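Local structure of oligopeptide-binding protein AppA (Bacillus subtilis, 1XOC) at residues Leu315-Pro320 and Gln465-Tyr470; Ala308-Ser313 and Gln472-Ile477; Ile29-Leu34 and Trp193-Tyr198. The protein serves as the solute-binding component of an oligopeptide ABC transporter, binds tetra- and pentapeptides, and can replace the OPP system in sporulation and genetic competence. All blocks are in the same frame, centred on the assembly; numbering follows the deposited sequence.

Contact 1. Residues Leu315-Pro320 and Gln465-Tyr470; sequences LSWNYP and QYSKEY
Asn318 points its amide at helix 463-480, where it lies among Ser467, Tyr466 and Tyr470. Its CG stands anti to the backbone N (chi1 -156°), which carries OD1 and ND2 across to the helix. OD1 sits 2.7 Å from Ser467 OG. The serine hydroxyl also reaches the carbonyl oxygen of Arg463, one turn earlier in the helix, so its single proton has two acceptors to choose from. OD1 also lies close to the helix backbone, 3.0 Å from Ser467 CA. The other branch of the amide turns to the two tyrosines. ND2 is 3.6 Å from Tyr470 CG, with the amide plane steep to that ring, at 77°. Tyr466 is met at CE2, 3.8 Å from Asn318 ND2.

Asn318 is held in a type I beta turn from Ser316 to Tyr319. Within it, Ser316 OG accepts the Asn318 N-H at 2.9 Å, which makes an ST turn. The turn belongs to the long loop between strand 306-307 and helix 332-341, in a periplasmic-binding-protein type of fold. A water fastens the backbones together by donating to both Asn318 O and Ser467 O.

Trp317 adds the outer part of the contact. With chi1 at 56°, its indole leans over Asn318 CB and the far rim of the six-membered ring reaches the helix. CH2 packs on Tyr466 CD2 at 3.6 Å, and the two ring planes are inclined to each other, neither stacked nor edge-to-face. Ser467 OG lies at the indole edge, near the ring plane, 3.4 Å from Trp317 CZ3. Arg463 makes a cation-pi contact with the same indole. Both tyrosine hydroxyls are bonded beyond the contact, Tyr466 OH to Pro425 O and Tyr470 OH to Gln427 N.

Contact 2. Residues Ala308-Ser313 and Gln472-Ile477; sequences AYIPES and QIYQKI
An inverse gamma turn centred on Pro311 sets the loop against Tyr474 and Ile477 of helix 463-480. The turn is closed by a weak backbone bond from Glu312 N to Ile310 O. It places three consecutive side chains along the tyrosine. Ile310 comes over one face of the ring. Its CG2 is anti to the backbone N and lies 4.1 Å from the centroid of the Tyr474 ring, 13° off the normal, a CH-pi contact. Pro311 CG fits between the two helix residues, 3.9 Å from Tyr474 CD2 and also 3.9 Å from Ile477 CG2. These helix residues stand three positions apart, so they present neighbouring side chains to the proline.

The loop leaves strand 306-307 of the mixed sheet just before this point. The contact therefore packs the helix beside that sheet. Phe485 of strand 483-496 and Phe431 of helix 428-431 both touch Pro311 and Ile477 and complete the apolar cluster.

Glu312 meets the hydroxyl end of the tyrosine through its aliphatic part, with CB 3.6 Å from Tyr474 OH. A bend at chi2 (51°) brings the carboxylate to the backbone of the next residue, where OE1 accepts the Ser313 N-H at 2.9 Å, from the anti side but well out of the carboxylate plane. Tyr474 OH makes a weak hydrogen bond to Asn318 O.

Contact 3. Residues Ile29-Leu34 and Trp193-Tyr198; sequences IGEPTL and WKQGQY
Glu31 faces Gly196 with their CA atoms 7.0 Å apart, where the loop after strand 23-28 passes the hairpin joining strands 188-194 and 198-203. The hairpin carries a classic beta bulge: Gln197 and Tyr198 both face Lys194, and Lys194 O accepts both backbone N-H groups. Glu31 reaches the hairpin with CG anti to its own N (chi1 -168°) and an extended chain beyond. Its OE2 takes two bonds. Gly196 N donates at 2.7 Å from the syn side, tilted out of the carboxylate plane, and Trp193 NE1 donates at 2.9 Å to the anti lone pair, almost in the indole plane. With two N-H donors on this one oxygen, the charged form of the carboxylate is probably favoured. A water donates to Glu31 OE1 and accepts from Gln195 NE2. Gln195 also bends back at chi2 (77°), which lays OE1 over one face of the Trp193 ring. The glutamate thus ties the loop after strand 23-28 to strand 188-194 and its hairpin; these strands are the outermost of a four-stranded mixed sheet. Ile29 packs on the bound peptide. The loop backbone follows the indole edge, where Pro32 O lies 3.3 Å from Trp193 CZ2 and Thr33 O 3.5 Å from Trp193 CH2.

Contacts 1 and 2 hold the same two elements, the loop after strand 306-307 and helix 463-480. Contact 1 is nested within the chain loop that contact 2 closes. Their centres are 10 Å apart and they touch, with Pro320 CD 3.5 Å from Tyr474 CE1. Both are buried, but contact 2 is mainly apolar, with one CH-pi contact, while contact 1 has an amide, a hydroxyl and a bridging water among its aromatic rings. Contact 3 lies on the opposite side of the chain's centre, 37 Å from contact 1 and 34 Å from contact 2 between centres. It is only partly buried, and direct bonds to a carboxylate dominate it, with exposed hairpin residues on its outer side.

Contact 1. Residues Leu315-Pro320 and Gln465-Tyr470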
loop_
_atom_site.group_PDB
_atom_site.type_symbol
_atom_site.label_atom_id
_atom_site.label_comp_id
_atom_site.label_asym_id
_atom_site.label_seq_id
_atom_site.Cartn_x
_atom_site.Cartn_y
_atom_site.Cartn_z
ATOM N N LEU A 315 8.344 11.293 5.661
ATOM C CA LEU A 315 8.752 11.737 4.337
ATOM C C LEU A 315 7.775 12.749 3.731
ATOM O O LEU A 315 8.114 13.456 2.783
ATOM C CB LEU A 315 8.924 10.543 3.370
ATOM C CG LEU A 315 10.069 9.575 3.689
ATOM C CD1 LEU A 315 10.049 8.426 2.732
ATOM C CD2 LEU A 315 11.388 10.307 3.602
ATOM N N SER A 316 6.551 12.780 4.239
ATOM C CA SER A 316 5.511 13.574 3.632
ATOM C C SER A 316 5.692 15.047 3.961
ATOM O O SER A 316 5.965 15.423 5.114
ATOM C CB SER A 316 4.151 13.149 4.138
ATOM O OG SER A 316 3.166 14.019 3.611
ATOM N N TRP A 317 5.441 15.898 2.969
ATOM C CA TRP A 317 5.411 17.337 3.212
ATOM C C TRP A 317 4.298 17.707 4.187
ATOM O O TRP A 317 4.314 18.794 4.756
ATOM C CB TRP A 317 5.251 18.141 1.912
ATOM C CG TRP A 317 4.053 17.803 1.084
ATOM C CD1 TRP A 317 4.029 16.967 0.017
ATOM C CD2 TRP A 317 2.711 18.304 1.223
ATOM N NE1 TRP A 317 2.774 16.886 -0.497
ATOM C CE2 TRP A 317 1.947 17.726 0.198
ATOM C CE3 TRP A 317 2.096 19.198 2.084
ATOM C CZ2 TRP A 317 0.583 17.984 0.033
ATOM C CZ3 TRP A 317 0.740 19.485 1.908
ATOM C CH2 TRP A 317 0.001 18.878 0.891
ATOM N N ASN A 318 3.328 16.823 4.380
ATOM C CA ASN A 318 2.216 17.116 5.275
ATOM C C ASN A 318 2.441 16.622 6.696
ATOM O O ASN A 318 1.571 16.781 7.554
ATOM C CB ASN A 318 0.945 16.480 4.725
ATOM C CG ASN A 318 -0.316 17.163 5.216
ATOM O OD1 ASN A 318 -0.358 18.378 5.399
ATOM N ND2 ASN A 318 -1.356 16.374 5.438
ATOM N N TYR A 319 3.576 15.979 6.943
ATOM C CA TYR A 319 3.836 15.418 8.250
ATOM C C TYR A 319 3.983 16.592 9.196
ATOM O O TYR A 319 4.736 17.529 8.899
ATOM C CB TYR A 319 5.085 14.554 8.229
ATOM C CG TYR A 319 5.328 13.778 9.521
ATOM C CD1 TYR A 319 6.122 14.315 10.537
ATOM C CD2 TYR A 319 4.755 12.531 9.735
ATOM C CE1 TYR A 319 6.344 13.606 11.713
ATOM C CE2 TYR A 319 4.991 11.823 10.888
ATOM C CZ TYR A 319 5.779 12.357 11.869
ATOM O OH TYR A 319 5.997 11.630 13.035
ATOM N N PRO A 320 3.242 16.574 10.315
ATOM C CA PRO A 320 3.188 17.723 11.204
ATOM C C PRO A 320 4.438 17.821 12.059
ATOM O O PRO A 320 4.637 17.004 12.947
ATOM C CB PRO A 320 1.947 17.443 12.042
ATOM C CG PRO A 320 1.865 15.991 12.094
ATOM C CD PRO A 320 2.393 15.476 10.797
ATOM N N GLN A 465 -2.159 25.942 4.161
ATOM C CA GLN A 465 -3.511 25.920 4.722
ATOM C C GLN A 465 -3.980 24.483 4.902
ATOM O O GLN A 465 -4.595 24.143 5.915
ATOM C CB GLN A 465 -4.480 26.677 3.816
ATOM C CG GLN A 465 -4.170 28.163 3.682
ATOM C CD GLN A 465 -5.013 28.875 2.625
ATOM O OE1 GLN A 465 -4.833 30.074 2.388
ATOM N NE2 GLN A 465 -5.931 28.143 1.985
ATOM N N TYR A 466 -3.679 23.648 3.908
ATOM C CA TYR A 466 -3.995 22.220 3.954
ATOM C C TYR A 466 -3.327 21.533 5.151
ATOM O O TYR A 466 -3.986 20.860 5.933
ATOM C CB TYR A 466 -3.532 21.557 2.662
ATOM C CG TYR A 466 -3.946 20.115 2.481
ATOM C CD1 TYR A 466 -5.210 19.792 2.008
ATOM C CD2 TYR A 466 -3.053 19.082 2.718
ATOM C CE1 TYR A 466 -5.587 18.466 1.798
ATOM C CE2 TYR A 466 -3.429 17.757 2.523
ATOM C CZ TYR A 466 -4.689 17.461 2.067
ATOM O OH TYR A 466 -5.081 16.157 1.844
ATOM N N SER A 467 -2.017 21.704 5.278
ATOM C CA SER A 467 -1.265 21.111 6.372
ATOM C C SER A 467 -1.754 21.632 7.726
ATOM O O SER A 467 -1.756 20.914 8.715
ATOM C CB SER A 467 0.235 21.407 6.197
ATOM O OG SER A 467 0.730 20.844 4.994
ATOM N N LYS A 468 -2.170 22.894 7.780
ATOM C CA LYS A 468 -2.600 23.469 9.053
ATOM C C LYS A 468 -3.910 22.844 9.504
ATOM O O LYS A 468 -4.053 22.474 10.660
ATOM C CB LYS A 468 -2.748 24.986 8.939
ATOM C CG LYS A 468 -2.899 25.726 10.280
ATOM C CD LYS A 468 -1.541 25.930 10.958
ATOM C CE LYS A 468 -1.646 26.089 12.478
ATOM N NZ LYS A 468 -0.538 25.352 13.187
ATOM N N GLU A 469 -4.857 22.710 8.582
ATOM C CA GLU A 469 -6.134 22.071 8.890
ATOM C C GLU A 469 -5.958 20.583 9.177
ATOM O O GLU A 469 -6.715 20.000 9.962
ATOM C CB GLU A 469 -7.134 22.279 7.750
ATOM C CG GLU A 469 -7.812 23.655 7.813
ATOM C CD GLU A 469 -8.921 23.727 8.864
ATOM O OE1 GLU A 469 -9.679 22.730 8.984
ATOM O OE2 GLU A 469 -9.047 24.774 9.545
ATOM N N TYR A 470 -4.957 19.962 8.551
ATOM C CA TYR A 470 -4.667 18.554 8.819
ATOM C C TYR A 470 -4.139 18.296 10.223
ATOM O O TYR A 470 -4.273 17.189 10.721
ATOM C CB TYR A 470 -3.767 17.916 7.737
ATOM C CG TYR A 470 -4.550 16.891 6.954
ATOM C CD1 TYR A 470 -5.226 17.232 5.792
ATOM C CD2 TYR A 470 -4.682 15.596 7.428
ATOM C CE1 TYR A 470 -5.999 16.297 5.102
ATOM C CE2 TYR A 470 -5.447 14.664 6.752
ATOM C CZ TYR A 470 -6.102 15.007 5.581
ATOM O OH TYR A 470 -6.879 14.068 4.886
HETATM O O HOH W 1 0.122 18.784 8.912
#

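Contact 2. Residues Ala308-Ser313 and Gln472-Ile477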
loop_
_atom_site.group_PDB
_atom_site.type_symbol
_atom_site.label_atom_id
_atom_site.label_comp_id
_atom_site.label_asym_id
_atom_site.label_seq_id
_atom_site.Cartn_x
_atom_site.Cartn_y
_atom_site.Cartn_z
ATOM N N ALA A 308 5.845 5.003 15.726
ATOM C CA ALA A 308 4.917 5.872 14.998
ATOM C C ALA A 308 3.788 6.353 15.919
ATOM O O ALA A 308 3.197 5.559 16.648
ATOM C CB ALA A 308 4.315 5.142 13.836
ATOM N N TYR A 309 3.496 7.660 15.881
ATOM C CA TYR A 309 2.372 8.221 16.617
ATOM C C TYR A 309 1.342 8.925 15.727
ATOM O O TYR A 309 0.291 9.349 16.230
ATOM C CB TYR A 309 2.886 9.233 17.627
ATOM C CG TYR A 309 3.911 8.668 18.546
ATOM C CD1 TYR A 309 3.528 7.880 19.624
ATOM C CD2 TYR A 309 5.262 8.877 18.337
ATOM C CE1 TYR A 309 4.456 7.333 20.491
ATOM C CE2 TYR A 309 6.217 8.317 19.212
ATOM C CZ TYR A 309 5.793 7.544 20.291
ATOM O OH TYR A 309 6.704 6.980 21.166
ATOM N N ILE A 310 1.661 9.058 14.433
ATOM C CA ILE A 310 0.868 9.802 13.456
ATOM C C ILE A 310 0.614 8.925 12.221
ATOM O O ILE A 310 1.521 8.218 11.775
ATOM C CB ILE A 310 1.647 11.093 13.089
ATOM C CG1 ILE A 310 1.793 11.949 14.337
ATOM C CG2 ILE A 310 1.011 11.896 11.967
ATOM C CD1 ILE A 310 2.797 13.018 14.190
ATOM N N PRO A 311 -0.615 8.978 11.646
ATOM C CA PRO A 311 -0.938 8.190 10.446
ATOM C C PRO A 311 -0.377 8.795 9.153
ATOM O O PRO A 311 -1.088 8.941 8.149
ATOM C CB PRO A 311 -2.479 8.198 10.454
ATOM C CG PRO A 311 -2.809 9.493 11.022
ATOM C CD PRO A 311 -1.795 9.727 12.114
ATOM N N GLU A 312 0.901 9.134 9.165
ATOM C CA GLU A 312 1.547 9.705 7.978
ATOM C C GLU A 312 3.040 9.470 8.101
ATOM O O GLU A 312 3.569 9.344 9.195
ATOM C CB GLU A 312 1.255 11.198 7.869
ATOM C CG GLU A 312 1.781 11.863 6.561
ATOM C CD GLU A 312 1.364 11.111 5.280
ATOM O OE1 GLU A 312 2.187 10.331 4.743
ATOM O OE2 GLU A 312 0.210 11.313 4.824
ATOM N N SER A 313 3.714 9.373 6.969
ATOM C CA SER A 313 5.145 9.129 6.961
ATOM C C SER A 313 5.900 10.437 7.183
ATOM O O SER A 313 5.526 11.483 6.625
ATOM C CB SER A 313 5.550 8.606 5.597
ATOM O OG SER A 313 6.929 8.446 5.528
ATOM N N GLN A 472 -5.576 19.208 12.898
ATOM C CA GLN A 472 -6.792 18.809 13.595
ATOM C C GLN A 472 -7.208 17.382 13.288
ATOM O O GLN A 472 -7.721 16.695 14.151
ATOM C CB GLN A 472 -7.953 19.721 13.222
ATOM C CG GLN A 472 -7.776 21.145 13.627
ATOM C CD GLN A 472 -8.996 21.968 13.287
ATOM O OE1 GLN A 472 -10.106 21.654 13.724
ATOM N NE2 GLN A 472 -8.803 23.027 12.501
ATOM N N ILE A 473 -7.030 16.953 12.046
ATOM C CA ILE A 473 -7.400 15.589 11.645
ATOM C C ILE A 473 -6.485 14.586 12.345
ATOM O O ILE A 473 -6.949 13.601 12.913
ATOM C CB ILE A 473 -7.348 15.427 10.114
ATOM C CG1 ILE A 473 -8.474 16.219 9.466
ATOM C CG2 ILE A 473 -7.491 13.963 9.718
ATOM C CD1 ILE A 473 -8.297 16.483 7.955
ATOM N N TYR A 474 -5.186 14.844 12.315
ATOM C CA TYR A 474 -4.230 14.028 13.057
ATOM C C TYR A 474 -4.557 13.929 14.544
ATOM O O TYR A 474 -4.479 12.850 15.119
ATOM C CB TYR A 474 -2.831 14.600 12.881
ATOM C CG TYR A 474 -2.286 14.489 11.484
ATOM C CD1 TYR A 474 -1.494 15.494 10.962
ATOM C CD2 TYR A 474 -2.514 13.356 10.695
ATOM C CE1 TYR A 474 -0.972 15.396 9.699
ATOM C CE2 TYR A 474 -1.998 13.256 9.427
ATOM C CZ TYR A 474 -1.214 14.266 8.951
ATOM O OH TYR A 474 -0.701 14.189 7.705
ATOM N N GLN A 475 -4.915 15.047 15.175
ATOM C CA GLN A 475 -5.332 15.013 16.573
ATOM C C GLN A 475 -6.485 14.052 16.808
ATOM O O GLN A 475 -6.469 13.295 17.763
ATOM C CB GLN A 475 -5.745 16.404 17.072
ATOM C CG GLN A 475 -4.585 17.330 17.347
ATOM C CD GLN A 475 -3.766 16.950 18.564
ATOM O OE1 GLN A 475 -2.675 17.481 18.760
ATOM N NE2 GLN A 475 -4.283 16.040 19.389
ATOM N N LYS A 476 -7.507 14.125 15.968
ATOM C CA LYS A 476 -8.692 13.288 16.150
ATOM C C LYS A 476 -8.368 11.811 15.935
ATOM O O LYS A 476 -8.796 10.968 16.712
ATOM C CB LYS A 476 -9.834 13.731 15.239
ATOM C CG LYS A 476 -10.421 15.080 15.652
ATOM C CD LYS A 476 -11.830 15.299 15.112
ATOM C CE LYS A 476 -12.456 16.571 15.679
ATOM N NZ LYS A 476 -12.751 16.496 17.146
ATOM N N ILE A 477 -7.607 11.498 14.896
ATOM C CA ILE A 477 -7.229 10.100 14.652
ATOM C C ILE A 477 -6.363 9.572 15.796
ATOM O O ILE A 477 -6.577 8.468 16.302
ATOM C CB ILE A 477 -6.535 9.940 13.281
ATOM C CG1 ILE A 477 -7.541 10.269 12.185
ATOM C CG2 ILE A 477 -5.989 8.508 13.089
ATOM C CD1 ILE A 477 -6.958 10.497 10.833
#

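Contact 3. Residues Ile29-Leu34 and Trp193-Tyr198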
loop_
_atom_site.group_PDB
_atom_site.type_symbol
_atom_site.label_atom_id
_atom_site.label_comp_id
_atom_site.label_asym_id
_atom_site.label_seq_id
_atom_site.Cartn_x
_atom_site.Cartn_y
_atom_site.Cartn_z
ATOM N N ILE A 29 7.880 -11.725 -0.320
ATOM C CA ILE A 29 7.179 -12.589 0.665
ATOM C C ILE A 29 5.668 -12.661 0.472
ATOM O O ILE A 29 4.998 -13.396 1.206
ATOM C CB ILE A 29 7.479 -12.192 2.125
ATOM C CG1 ILE A 29 6.918 -10.813 2.469
ATOM C CG2 ILE A 29 8.993 -12.299 2.378
ATOM C CD1 ILE A 29 6.944 -10.504 3.982
ATOM N N GLY A 30 5.125 -11.934 -0.491
ATOM C CA GLY A 30 3.679 -11.950 -0.766
ATOM C C GLY A 30 3.382 -12.176 -2.247
ATOM O O GLY A 30 3.998 -11.568 -3.100
ATOM N N GLU A 31 2.453 -13.078 -2.536
ATOM C CA GLU A 31 2.043 -13.319 -3.918
ATOM C C GLU A 31 0.966 -12.353 -4.352
ATOM O O GLU A 31 0.025 -12.116 -3.596
ATOM C CB GLU A 31 1.521 -14.740 -4.064
ATOM C CG GLU A 31 1.332 -15.187 -5.493
ATOM C CD GLU A 31 1.177 -16.679 -5.604
ATOM O OE1 GLU A 31 0.918 -17.358 -4.572
ATOM O OE2 GLU A 31 1.302 -17.165 -6.743
ATOM N N PRO A 32 1.078 -11.808 -5.585
ATOM C CA PRO A 32 -0.015 -10.992 -6.091
ATOM C C PRO A 32 -1.338 -11.733 -6.252
ATOM O O PRO A 32 -1.409 -13.013 -6.233
ATOM C CB PRO A 32 0.488 -10.535 -7.471
ATOM C CG PRO A 32 1.962 -10.681 -7.413
ATOM C CD PRO A 32 2.187 -11.894 -6.566
ATOM N N THR A 33 -2.387 -10.946 -6.453
ATOM C CA THR A 33 -3.735 -11.453 -6.674
ATOM C C THR A 33 -4.166 -11.257 -8.130
ATOM O O THR A 33 -4.642 -12.166 -8.777
ATOM C CB THR A 33 -4.697 -10.715 -5.749
ATOM O OG1 THR A 33 -4.397 -11.054 -4.401
ATOM C CG2 THR A 33 -6.125 -11.175 -5.944
ATOM N N LEU A 34 -3.988 -10.047 -8.636
ATOM C CA LEU A 34 -4.327 -9.771 -10.008
ATOM C C LEU A 34 -3.632 -8.491 -10.471
ATOM O O LEU A 34 -3.126 -7.757 -9.664
ATOM C CB LEU A 34 -5.844 -9.650 -10.166
ATOM C CG LEU A 34 -6.585 -8.364 -9.797
ATOM C CD1 LEU A 34 -8.026 -8.357 -10.151
ATOM C CD2 LEU A 34 -6.398 -7.910 -8.408
ATOM N N TRP A 193 2.912 -17.173 -14.978
ATOM C CA TRP A 193 2.671 -17.122 -13.537
ATOM C C TRP A 193 2.436 -18.552 -13.042
ATOM O O TRP A 193 1.361 -19.147 -13.249
ATOM C CB TRP A 193 1.498 -16.199 -13.212
ATOM C CG TRP A 193 1.162 -16.049 -11.754
ATOM C CD1 TRP A 193 1.810 -16.596 -10.671
ATOM C CD2 TRP A 193 0.088 -15.283 -11.228
ATOM N NE1 TRP A 193 1.180 -16.202 -9.497
ATOM C CE2 TRP A 193 0.128 -15.393 -9.814
ATOM C CE3 TRP A 193 -0.906 -14.491 -11.813
ATOM C CZ2 TRP A 193 -0.791 -14.727 -8.982
ATOM C CZ3 TRP A 193 -1.819 -13.849 -10.988
ATOM C CH2 TRP A 193 -1.771 -13.995 -9.588
ATOM N N LYS A 194 3.485 -19.112 -12.451
ATOM C CA LYS A 194 3.432 -20.431 -11.830
ATOM C C LYS A 194 2.964 -20.195 -10.401
ATOM O O LYS A 194 3.703 -19.611 -9.580
ATOM C CB LYS A 194 4.803 -21.070 -11.869
ATOM C CG LYS A 194 4.776 -22.483 -11.305
ATOM C CD LYS A 194 5.392 -23.577 -12.187
ATOM C CE LYS A 194 4.604 -24.875 -11.974
ATOM N NZ LYS A 194 5.131 -26.093 -12.653
ATOM N N GLN A 195 1.712 -20.571 -10.149
ATOM C CA GLN A 195 1.025 -20.204 -8.929
ATOM C C GLN A 195 1.823 -20.703 -7.708
ATOM O O GLN A 195 2.270 -21.850 -7.656
ATOM C CB GLN A 195 -0.419 -20.736 -8.937
ATOM C CG GLN A 195 -1.272 -20.253 -7.760
ATOM C CD GLN A 195 -1.768 -18.827 -7.915
ATOM O OE1 GLN A 195 -2.003 -18.351 -9.029
ATOM N NE2 GLN A 195 -1.934 -18.134 -6.779
ATOM N N GLY A 196 2.031 -19.805 -6.751
ATOM C CA GLY A 196 2.770 -20.103 -5.548
ATOM C C GLY A 196 4.287 -20.110 -5.696
ATOM O O GLY A 196 5.005 -20.403 -4.733
ATOM N N GLN A 197 4.805 -19.796 -6.884
ATOM C CA GLN A 197 6.234 -19.921 -7.121
ATOM C C GLN A 197 6.823 -18.649 -7.702
ATOM O O GLN A 197 7.764 -18.107 -7.139
ATOM C CB GLN A 197 6.519 -21.079 -8.047
ATOM C CG GLN A 197 6.109 -22.396 -7.483
ATOM C CD GLN A 197 6.736 -23.544 -8.224
ATOM O OE1 GLN A 197 6.046 -24.472 -8.633
ATOM N NE2 GLN A 197 8.053 -23.476 -8.438
ATOM N N TYR A 198 6.325 -18.230 -8.860
ATOM C CA TYR A 198 6.898 -17.036 -9.512
ATOM C C TYR A 198 6.045 -16.470 -10.628
ATOM O O TYR A 198 5.233 -17.136 -11.209
ATOM C CB TYR A 198 8.291 -17.347 -10.098
ATOM C CG TYR A 198 8.261 -18.396 -11.184
ATOM C CD1 TYR A 198 8.526 -19.718 -10.902
ATOM C CD2 TYR A 198 7.957 -18.050 -12.500
ATOM C CE1 TYR A 198 8.483 -20.668 -11.901
ATOM C CE2 TYR A 198 7.926 -19.005 -13.508
ATOM C CZ TYR A 198 8.185 -20.293 -13.199
ATOM O OH TYR A 198 8.142 -21.252 -14.207
HETATM O O HOH W 2 -0.737 -19.463 -4.383
HETATM O O HOH W 3 -2.589 -15.185 -5.700
#